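Local structure of sulfite dehydrogenase (Paracoccus pantotrophus, 2XTS) at residues Ala211-Pro216 and Met222-Val227; Tyr246-Pro251 and Lys257-Met262; Lys308-Ala313 and Gln341-Asp346. The protein is the molybdenum cofactor-carrying subunit of the sulfane dehydrogenase SoxCD, which oxidises protein-bound sulfur in the Sox system and works together with a heme-bearing cytochrome. All coordinates share one frame; numbering follows the deposited sequence. Where two conformers were deposited one is given.

Contact 1: residues Ala211-Pro216 and Met222-Val227. With MTE (phosphonic acidmono-(2-amino-5,6-dimercapto-4-oxo-3,7,8a,9,10,10a-hexahydro-4H-8-oxa-1,3,9,10-tetraaza-anthracen-7-ylmethyl)ester), chain E.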
# COMPACT_ATOMS: atom_id res chain seq x y z
N ALA A 211 17.39 -1.76 3.27
CA ALA A 211 17.43 -2.92 2.40
C ALA A 211 17.19 -4.21 3.16
O ALA A 211 17.78 -4.44 4.22
CB ALA A 211 18.81 -2.97 1.67
N ARG A 212 16.34 -5.07 2.60
CA ARG A 212 16.06 -6.40 3.15
C ARG A 212 16.08 -7.44 2.05
O ARG A 212 15.89 -7.11 0.88
CB ARG A 212 14.71 -6.45 3.87
CG ARG A 212 13.50 -6.57 2.93
CD ARG A 212 12.19 -6.70 3.67
NE ARG A 212 12.20 -7.85 4.56
CZ ARG A 212 11.37 -8.00 5.59
NH1 ARG A 212 10.33 -7.19 5.73
NH2 ARG A 212 11.53 -9.02 6.42
N LEU A 213 16.22 -8.71 2.43
CA LEU A 213 15.91 -9.78 1.51
C LEU A 213 14.42 -10.07 1.45
O LEU A 213 13.74 -10.07 2.48
CB LEU A 213 16.64 -11.06 1.90
CG LEU A 213 18.17 -10.98 1.90
CD1 LEU A 213 18.80 -12.35 2.17
CD2 LEU A 213 18.70 -10.40 0.59
N VAL A 214 13.97 -10.35 0.24
CA VAL A 214 12.63 -10.84 -0.07
C VAL A 214 12.85 -12.23 -0.67
O VAL A 214 13.61 -12.38 -1.65
CB VAL A 214 11.88 -9.88 -1.03
CG1 VAL A 214 10.63 -10.54 -1.57
CG2 VAL A 214 11.55 -8.63 -0.27
N VAL A 215 12.24 -13.25 -0.03
CA VAL A 215 12.51 -14.67 -0.35
C VAL A 215 11.17 -15.36 -0.64
O VAL A 215 10.54 -15.94 0.25
CB VAL A 215 13.24 -15.36 0.83
CG1 VAL A 215 13.74 -16.74 0.40
CG2 VAL A 215 14.37 -14.45 1.39
N PRO A 216 10.67 -15.22 -1.87
CA PRO A 216 9.29 -15.59 -2.13
C PRO A 216 8.94 -17.03 -1.73
O PRO A 216 9.62 -17.99 -2.09
CB PRO A 216 9.14 -15.36 -3.62
CG PRO A 216 10.07 -14.22 -3.86
CD PRO A 216 11.26 -14.55 -3.04
N MET A 222 13.92 -15.97 6.99
CA MET A 222 14.95 -15.88 5.99
C MET A 222 14.96 -14.53 5.29
O MET A 222 15.89 -14.23 4.54
CB MET A 222 14.81 -17.04 5.03
CG MET A 222 14.92 -18.37 5.74
SD MET A 222 14.75 -19.76 4.59
CE MET A 222 16.43 -19.94 4.01
N TRP A 223 13.93 -13.71 5.54
CA TRP A 223 13.83 -12.38 4.92
C TRP A 223 14.69 -11.41 5.73
O TRP A 223 14.18 -10.53 6.44
CB TRP A 223 12.36 -11.93 4.85
CG TRP A 223 11.46 -12.74 3.96
CD1 TRP A 223 11.32 -14.10 3.92
CD2 TRP A 223 10.47 -12.20 3.12
NE1 TRP A 223 10.34 -14.44 3.02
CE2 TRP A 223 9.81 -13.28 2.51
CE3 TRP A 223 10.13 -10.90 2.75
CZ2 TRP A 223 8.79 -13.10 1.59
CZ3 TRP A 223 9.12 -10.71 1.85
CH2 TRP A 223 8.46 -11.81 1.27
N VAL A 224 16.00 -11.60 5.66
CA VAL A 224 16.95 -10.88 6.50
C VAL A 224 16.79 -9.36 6.28
O VAL A 224 16.88 -8.87 5.15
CB VAL A 224 18.40 -11.35 6.23
CG1 VAL A 224 19.38 -10.55 7.08
CG2 VAL A 224 18.56 -12.83 6.51
N LYS A 225 16.57 -8.65 7.37
CA LYS A 225 16.41 -7.20 7.36
C LYS A 225 17.74 -6.49 7.63
O LYS A 225 18.65 -7.03 8.26
CB LYS A 225 15.37 -6.81 8.42
CG LYS A 225 13.98 -7.22 8.07
CD LYS A 225 12.93 -6.76 9.08
CE LYS A 225 13.03 -7.43 10.43
NZ LYS A 225 12.03 -6.84 11.35
N TRP A 226 17.83 -5.25 7.15
CA TRP A 226 19.03 -4.44 7.32
C TRP A 226 20.24 -5.22 6.83
O TRP A 226 21.28 -5.27 7.48
CB TRP A 226 19.22 -3.97 8.80
CG TRP A 226 17.95 -3.50 9.46
CD1 TRP A 226 17.34 -2.30 9.24
CD2 TRP A 226 17.17 -4.17 10.45
NE1 TRP A 226 16.22 -2.19 10.01
CE2 TRP A 226 16.08 -3.33 10.75
CE3 TRP A 226 17.29 -5.38 11.12
CZ2 TRP A 226 15.10 -3.69 11.66
CZ3 TRP A 226 16.32 -5.72 12.04
CH2 TRP A 226 15.23 -4.90 12.29
N VAL A 227 20.11 -5.86 5.67
CA VAL A 227 21.08 -6.86 5.23
C VAL A 227 22.45 -6.22 5.02
O VAL A 227 22.56 -5.22 4.31
CB VAL A 227 20.64 -7.63 3.98
CG1 VAL A 227 21.34 -9.00 3.92
CG2 VAL A 227 19.20 -7.91 3.99
N1 MTE E . 16.31 -9.78 10.00
C2 MTE E . 17.13 -9.35 10.96
N2 MTE E . 18.28 -8.74 10.59
N3 MTE E . 16.85 -9.50 12.26
C4 MTE E . 15.71 -10.10 12.71
O4 MTE E . 15.51 -10.18 13.94
N5 MTE E . 13.62 -11.32 12.02
C6 MTE E . 13.21 -12.21 10.96
C7 MTE E . 13.15 -11.57 9.58
N8 MTE E . 14.38 -10.87 9.31
C9 MTE E . 14.78 -10.62 11.72
C10 MTE E . 15.15 -10.43 10.32
C1' MTE E . 11.88 -12.88 11.24
S1' MTE E . 11.82 -14.19 12.41
C2' MTE E . 10.75 -12.56 10.55
S2' MTE E . 9.29 -13.45 10.73
C3' MTE E . 10.80 -11.42 9.56
O3' MTE E . 12.04 -10.69 9.55
C4' MTE E . 9.72 -10.40 9.91
O4' MTE E . 9.71 -9.36 8.92
P MTE E . 8.96 -8.01 9.33
O1P MTE E . 7.52 -8.54 9.57
O2P MTE E . 9.52 -7.47 10.61
O3P MTE E . 9.04 -7.13 8.13

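Contact 2: residues Tyr246-Pro251 and Lys257-Met262. With CO (cobalt (II) ion), chain G; 2MO (molybdenum (IV)oxide), chain F.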
# COMPACT_ATOMS: atom_id res chain seq x y z
N TYR A 246 13.93 -22.47 14.14
CA TYR A 246 13.48 -22.79 12.78
C TYR A 246 13.92 -24.19 12.37
O TYR A 246 14.21 -24.49 11.22
CB TYR A 246 13.82 -21.67 11.76
CG TYR A 246 13.41 -20.35 12.34
CD1 TYR A 246 12.09 -19.97 12.41
CD2 TYR A 246 14.35 -19.53 12.94
CE1 TYR A 246 11.71 -18.76 13.03
CE2 TYR A 246 13.99 -18.35 13.56
CZ TYR A 246 12.70 -17.97 13.62
OH TYR A 246 12.40 -16.81 14.31
N THR A 247 13.85 -25.08 13.37
CA THR A 247 13.92 -26.52 13.20
C THR A 247 12.71 -27.07 13.92
O THR A 247 12.25 -26.50 14.90
CB THR A 247 15.20 -27.12 13.79
OG1 THR A 247 15.33 -26.71 15.16
CG2 THR A 247 16.42 -26.66 13.01
N ASP A 248 12.17 -28.18 13.42
CA ASP A 248 10.77 -28.56 13.72
C ASP A 248 10.78 -29.97 14.33
O ASP A 248 10.97 -30.99 13.63
CB ASP A 248 9.94 -28.56 12.42
CG ASP A 248 10.15 -27.33 11.57
OD1 ASP A 248 10.59 -26.30 12.09
OD2 ASP A 248 9.86 -27.44 10.34
N LEU A 249 10.60 -30.05 15.65
CA LEU A 249 10.75 -31.29 16.38
C LEU A 249 9.60 -32.24 16.04
O LEU A 249 8.43 -31.83 16.04
CB LEU A 249 10.81 -31.02 17.89
CG LEU A 249 11.11 -32.17 18.83
CD1 LEU A 249 12.52 -32.69 18.61
CD2 LEU A 249 10.92 -31.74 20.25
N MET A 250 9.95 -33.50 15.77
CA MET A 250 9.03 -34.55 15.32
C MET A 250 8.81 -35.58 16.42
O MET A 250 9.51 -35.58 17.42
CB MET A 250 9.58 -35.18 14.05
CG MET A 250 9.73 -34.17 12.93
SD MET A 250 8.16 -33.66 12.21
CE MET A 250 7.71 -35.10 11.23
N PRO A 251 7.83 -36.50 16.24
CA PRO A 251 7.46 -37.42 17.32
C PRO A 251 8.59 -38.31 17.84
O PRO A 251 8.55 -38.68 19.01
CB PRO A 251 6.32 -38.25 16.71
CG PRO A 251 5.67 -37.27 15.76
CD PRO A 251 6.83 -36.53 15.15
N LYS A 257 15.17 -29.95 9.67
CA LYS A 257 15.84 -28.69 9.46
C LYS A 257 15.56 -28.22 8.04
O LYS A 257 15.13 -29.00 7.20
CB LYS A 257 17.36 -28.78 9.71
CG LYS A 257 18.11 -29.67 8.71
CD LYS A 257 19.61 -29.67 8.97
CE LYS A 257 20.39 -30.50 7.98
NZ LYS A 257 21.83 -30.46 8.35
N TRP A 258 15.82 -26.95 7.78
CA TRP A 258 15.78 -26.38 6.45
C TRP A 258 14.36 -26.56 5.91
O TRP A 258 14.18 -26.87 4.74
CB TRP A 258 16.81 -27.03 5.53
CG TRP A 258 18.24 -26.93 5.96
CD1 TRP A 258 18.78 -26.18 6.98
CD2 TRP A 258 19.30 -27.68 5.40
NE1 TRP A 258 20.14 -26.42 7.05
CE2 TRP A 258 20.48 -27.33 6.08
CE3 TRP A 258 19.38 -28.60 4.35
CZ2 TRP A 258 21.72 -27.90 5.76
CZ3 TRP A 258 20.61 -29.16 4.02
CH2 TRP A 258 21.76 -28.80 4.73
N THR A 259 13.33 -26.33 6.75
CA THR A 259 11.95 -26.31 6.28
C THR A 259 11.72 -24.89 5.81
O THR A 259 11.24 -24.02 6.52
CB THR A 259 10.96 -26.77 7.37
OG1 THR A 259 11.24 -26.06 8.60
CG2 THR A 259 11.15 -28.26 7.60
N TRP A 260 12.13 -24.65 4.58
CA TRP A 260 12.14 -23.31 4.05
C TRP A 260 10.76 -22.87 3.56
O TRP A 260 10.33 -21.75 3.84
CB TRP A 260 13.16 -23.21 2.91
CG TRP A 260 14.56 -23.50 3.35
CD1 TRP A 260 15.18 -23.05 4.47
CD2 TRP A 260 15.54 -24.27 2.64
NE1 TRP A 260 16.48 -23.52 4.52
CE2 TRP A 260 16.72 -24.27 3.40
CE3 TRP A 260 15.51 -25.01 1.45
CZ2 TRP A 260 17.88 -24.95 2.99
CZ3 TRP A 260 16.66 -25.69 1.06
CH2 TRP A 260 17.82 -25.65 1.83
N VAL A 261 10.08 -23.70 2.79
CA VAL A 261 8.83 -23.26 2.15
C VAL A 261 7.66 -23.24 3.13
O VAL A 261 7.55 -24.07 4.04
CB VAL A 261 8.45 -24.02 0.84
CG1 VAL A 261 7.56 -23.15 -0.06
CG2 VAL A 261 9.64 -24.39 0.03
N MET A 262 6.80 -22.25 2.93
CA MET A 262 5.55 -22.12 3.64
C MET A 262 4.44 -22.77 2.79
O MET A 262 4.23 -22.40 1.64
CB MET A 262 5.25 -20.65 3.93
CG MET A 262 6.32 -19.93 4.73
SD MET A 262 6.61 -20.69 6.35
CE MET A 262 5.18 -20.12 7.27
CO CO G . 11.04 -23.93 8.62
MO 2MO F . 9.79 -15.36 12.05
OT1 2MO F . 10.09 -16.72 10.92
OT2 2MO F . 10.10 -15.83 13.93
O HOH W 1 13.19 -23.90 8.73
O HOH W 2 16.63 -25.15 9.86
O HOH W 3 10.89 -24.04 10.73

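Contact 3: residues Lys308-Ala313 and Gln341-Asp346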
# COMPACT_ATOMS: atom_id res chain seq x y z
N LYS A 308 -18.17 -30.95 6.94
CA LYS A 308 -19.06 -31.97 6.39
C LYS A 308 -19.37 -31.68 4.92
O LYS A 308 -19.53 -32.60 4.12
CB LYS A 308 -20.35 -32.04 7.20
CG LYS A 308 -20.19 -32.62 8.57
CD LYS A 308 -21.53 -32.69 9.29
CE LYS A 308 -21.42 -33.42 10.60
NZ LYS A 308 -22.76 -33.61 11.22
N ASN A 309 -19.48 -30.40 4.59
CA ASN A 309 -19.80 -29.97 3.23
C ASN A 309 -19.08 -28.69 2.89
O ASN A 309 -18.93 -27.79 3.73
CB ASN A 309 -21.28 -29.76 3.04
CG ASN A 309 -22.09 -31.03 3.29
OD1 ASN A 309 -22.61 -31.23 4.40
ND2 ASN A 309 -22.15 -31.88 2.30
N TRP A 310 -18.61 -28.64 1.65
CA TRP A 310 -17.80 -27.52 1.17
C TRP A 310 -18.42 -26.88 -0.06
O TRP A 310 -18.99 -27.56 -0.88
CB TRP A 310 -16.41 -28.02 0.80
CG TRP A 310 -15.64 -28.61 1.95
CD1 TRP A 310 -15.63 -29.91 2.36
CD2 TRP A 310 -14.78 -27.90 2.84
NE1 TRP A 310 -14.82 -30.05 3.45
CE2 TRP A 310 -14.30 -28.83 3.78
CE3 TRP A 310 -14.38 -26.56 2.96
CZ2 TRP A 310 -13.42 -28.49 4.79
CZ3 TRP A 310 -13.51 -26.22 3.98
CH2 TRP A 310 -13.04 -27.18 4.89
N THR A 311 -18.22 -25.57 -0.17
CA THR A 311 -18.62 -24.77 -1.33
C THR A 311 -17.40 -23.96 -1.78
O THR A 311 -16.73 -23.33 -0.96
CB THR A 311 -19.75 -23.78 -0.96
OG1 THR A 311 -20.86 -24.50 -0.42
CG2 THR A 311 -20.20 -22.95 -2.13
N THR A 312 -17.10 -23.99 -3.06
CA THR A 312 -15.98 -23.24 -3.60
C THR A 312 -16.34 -21.76 -3.58
O THR A 312 -17.38 -21.34 -4.06
CB THR A 312 -15.56 -23.76 -4.99
OG1 THR A 312 -15.23 -25.16 -4.87
CG2 THR A 312 -14.39 -22.96 -5.52
N ALA A 313 -15.46 -20.99 -2.95
CA ALA A 313 -15.58 -19.53 -2.86
C ALA A 313 -15.07 -18.94 -4.16
O ALA A 313 -14.58 -19.66 -5.05
CB ALA A 313 -14.75 -19.01 -1.67
N GLN A 341 -15.03 -22.91 8.16
CA GLN A 341 -13.67 -23.30 7.81
C GLN A 341 -13.38 -22.88 6.38
O GLN A 341 -14.29 -22.82 5.54
CB GLN A 341 -13.50 -24.81 7.89
CG GLN A 341 -13.70 -25.41 9.26
CD GLN A 341 -13.44 -26.90 9.28
OE1 GLN A 341 -13.54 -27.58 8.27
NE2 GLN A 341 -13.07 -27.40 10.46
N SER A 342 -12.10 -22.63 6.09
CA SER A 342 -11.64 -22.44 4.75
C SER A 342 -10.49 -23.40 4.47
O SER A 342 -9.69 -23.73 5.36
CB SER A 342 -11.25 -21.00 4.49
OG SER A 342 -10.22 -20.54 5.34
N ARG A 343 -10.40 -23.84 3.22
CA ARG A 343 -9.40 -24.82 2.79
C ARG A 343 -8.82 -24.40 1.44
O ARG A 343 -9.54 -24.41 0.43
CB ARG A 343 -10.04 -26.21 2.69
CG ARG A 343 -9.15 -27.33 2.26
CD ARG A 343 -9.97 -28.63 2.23
NE ARG A 343 -10.96 -28.64 1.15
CZ ARG A 343 -11.89 -29.58 0.98
NH1 ARG A 343 -12.01 -30.58 1.84
NH2 ARG A 343 -12.74 -29.50 -0.05
N ALA A 344 -7.54 -24.02 1.44
CA ALA A 344 -6.86 -23.59 0.22
C ALA A 344 -6.33 -24.75 -0.61
O ALA A 344 -5.92 -25.78 -0.06
CB ALA A 344 -5.71 -22.69 0.57
N VAL A 345 -6.29 -24.57 -1.92
CA VAL A 345 -5.68 -25.49 -2.86
C VAL A 345 -4.73 -24.68 -3.71
O VAL A 345 -5.07 -23.58 -4.15
CB VAL A 345 -6.73 -26.17 -3.75
CG1 VAL A 345 -6.04 -27.21 -4.69
CG2 VAL A 345 -7.83 -26.81 -2.89
N ASP A 346 -3.51 -25.18 -3.90
CA ASP A 346 -2.57 -24.48 -4.77
C ASP A 346 -2.33 -25.23 -6.08
O ASP A 346 -2.82 -26.34 -6.29
CB ASP A 346 -1.27 -24.09 -4.04
CG ASP A 346 -0.35 -25.24 -3.74
OD1 ASP A 346 -0.32 -26.23 -4.51
OD2 ASP A 346 0.40 -25.11 -2.74

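Contact 1: residues Ala211-Pro216 and Met222-Val227
A buried strand-to-loop contact, in which Arg-212, Leu-213 and Val-215 meet the loop around Trp-223 and Val-224, forms one wall of the molybdopterin pocket. Strand 212-214 edges an antiparallel sheet, and residues 222-226 are the last part of the loop that runs on into strand 227-233. Two backbone bonds join them: Leu-213 N to Val-224 O, 2.8 Å, and Val-227 N to Ala-211 O, 3.1 Å. Beside these, in the modelled one of its two conformers, Val-227 packs its CG2 methyl against Leu-213 CG, the two side chains crossing at about a right angle.

The Trp-223 indole lies with one face against Val-214 and Val-215: Val-214 CA sits over the six-membered ring, Val-215 CB over the five-membered one, both as CH-pi contacts. Its NE1 bonds to Trp-218 O. Trp-223 is the centre of an inverse gamma turn, and its carbonyl is shared: Trp-223 O accepts from Arg-212 NH2 (3.1 Å). The same Trp-223 O accepts from MTE N8 (2.9 Å). Replacing Trp-223 by alanine is likely to open a gap beside Val-214 and Val-215 and leave Trp-218 O without its NE1 donor.

This is the molybdopterin-binding domain of the sulfite oxidase family, and the cofactor is held at both ends. The Arg-212 chain bends at chi3 (-58°), and its guanidinium is sandwiched between CG of Lys-225 and the rim of the indole; Arg-212 NH1 reaches phosphate O3P at 2.7 Å, while NH2 meets O4' almost straight on. Lys-225 NZ donates to phosphate O2P at 2.7 Å and also bonds to the carbonyl oxygens of Glu-206 and Arg-74, so two cationic groups gather round one phosphate. At the pterin end, Lys-225 N donates to N1 and Lys-225 O accepts from N2.

Contact 2: residues Tyr246-Pro251 and Lys257-Met262
Direct polar contact rests on Asp-248 and Thr-259, whose side chains approach from opposite directions: Thr-259 OG1 donates to Asp-248 OD2 over 2.6 Å, meeting the carboxylate on its syn side but 28° out of its plane. The same hydroxyl oxygen binds the cobalt ion at 2.1 Å, as does Thr-259 O, so the threonine chelates the metal. With OG1 set between the backbone N and the carbonyl carbon (chi1 49°), and the residue at the centre of an inverse gamma turn, both oxygens face the metal. Glu-219, His-369 and two waters complete the six ligands. Cobalt would probably polarise the hydroxyl and strengthen its bond to the carboxylate.

Water supplies the second kind of link. One metal-bound water donates to Asp-248 OD1, making the aspartate a second-shell residue that grips both a protein ligand and a water ligand. The other receives a weak bond from Thr-259 N and donates to Tyr-246 O, which a further water joins to Trp-258 N.

The segments include the outer ends of a small antiparallel hairpin, strands 248-249 and 255-257, beside the molybdenum centre. There Tyr-246 OH donates to OT2 of the molybdenum oxide at 2.5 Å, with that oxygen in the plane of the phenol ring at its edge.

Apolar packing is slight: the CG2 methyl of Thr-247 rests 4.0 Å from CB of Lys-257. Their polar ends turn elsewhere, Thr-247 OG1 to Thr-243 O and Tyr-82 of the cytochrome chain, Lys-257 NZ to a salt bridge with Glu-238.

Contact 3: residues Lys308-Ala313 and Gln341-Asp346
The backbones of Trp-310 and Ser-342 stay apart, their CA atoms 8.8 Å from each other, because strand 297-303 runs between strand 311-316 and strand 338-346 in the antiparallel sheet. Side chains therefore bridge the gap, with Trp-310 reaching over the intervening strand.

The main element is a cation-pi stack. The guanidinium of Arg-343 lies nearly flat on the indole, the planes 22° apart, and its CZ stands 3.7 Å from the centroid of the five-membered ring, almost on the ring normal. NH1 lies above the CE2-NE1 side of the pyrrole ring, and Arg-343 NH2 lies 3.6 Å from Trp-310 CG. NH1 and NE1 of Trp-310 are both donors, so their proximity is part of the stack rather than a hydrogen bond.

Arg-343 leaves its backbone with CG anti to N (chi1 -180°) and then turns at chi3, 69°, which lays the guanidinium over the ring; its CB covers the benzo part, 3.7 Å from Trp-310 CZ3. Asp-301, on the intervening strand, makes a salt bridge to NH2, and Cys-164 O of the cytochrome chain also accepts from NH2, which together would hold the cation's rotation. Beside Arg-343, Gln-341 crosses the indole obliquely, its OE1 3.4 Å from CH2 of Trp-310 and its NE2 bonded to Thr-375 OG1.

Such a stack across an intervening strand, on one face of a sheet, belongs here to the E-set, immunoglobulin-like dimerisation domain of the sulfite oxidase family; in this complex the cytochrome chain packs against the same Trp-310 and Arg-343.

How the contacts relate
The three contacts come one after another along the chain, none enclosing another. Contacts 1 and 2, with centres 19 Å apart, lie around the molybdenum cofactor and touch where Met-222, in the modelled conformer, packs on Trp-260. The first holds the pterin and phosphate; the second reaches an oxygen on molybdenum and a separate cobalt site. Contact 3 belongs to the eight-stranded sheet of the dimerisation domain, its centre 32 Å from that of contact 1 and 26 Å from that of contact 2. The cytochrome chain meets contacts 2 and 3, so the electron-transfer partner spans both the active-site side and the dimerisation domain.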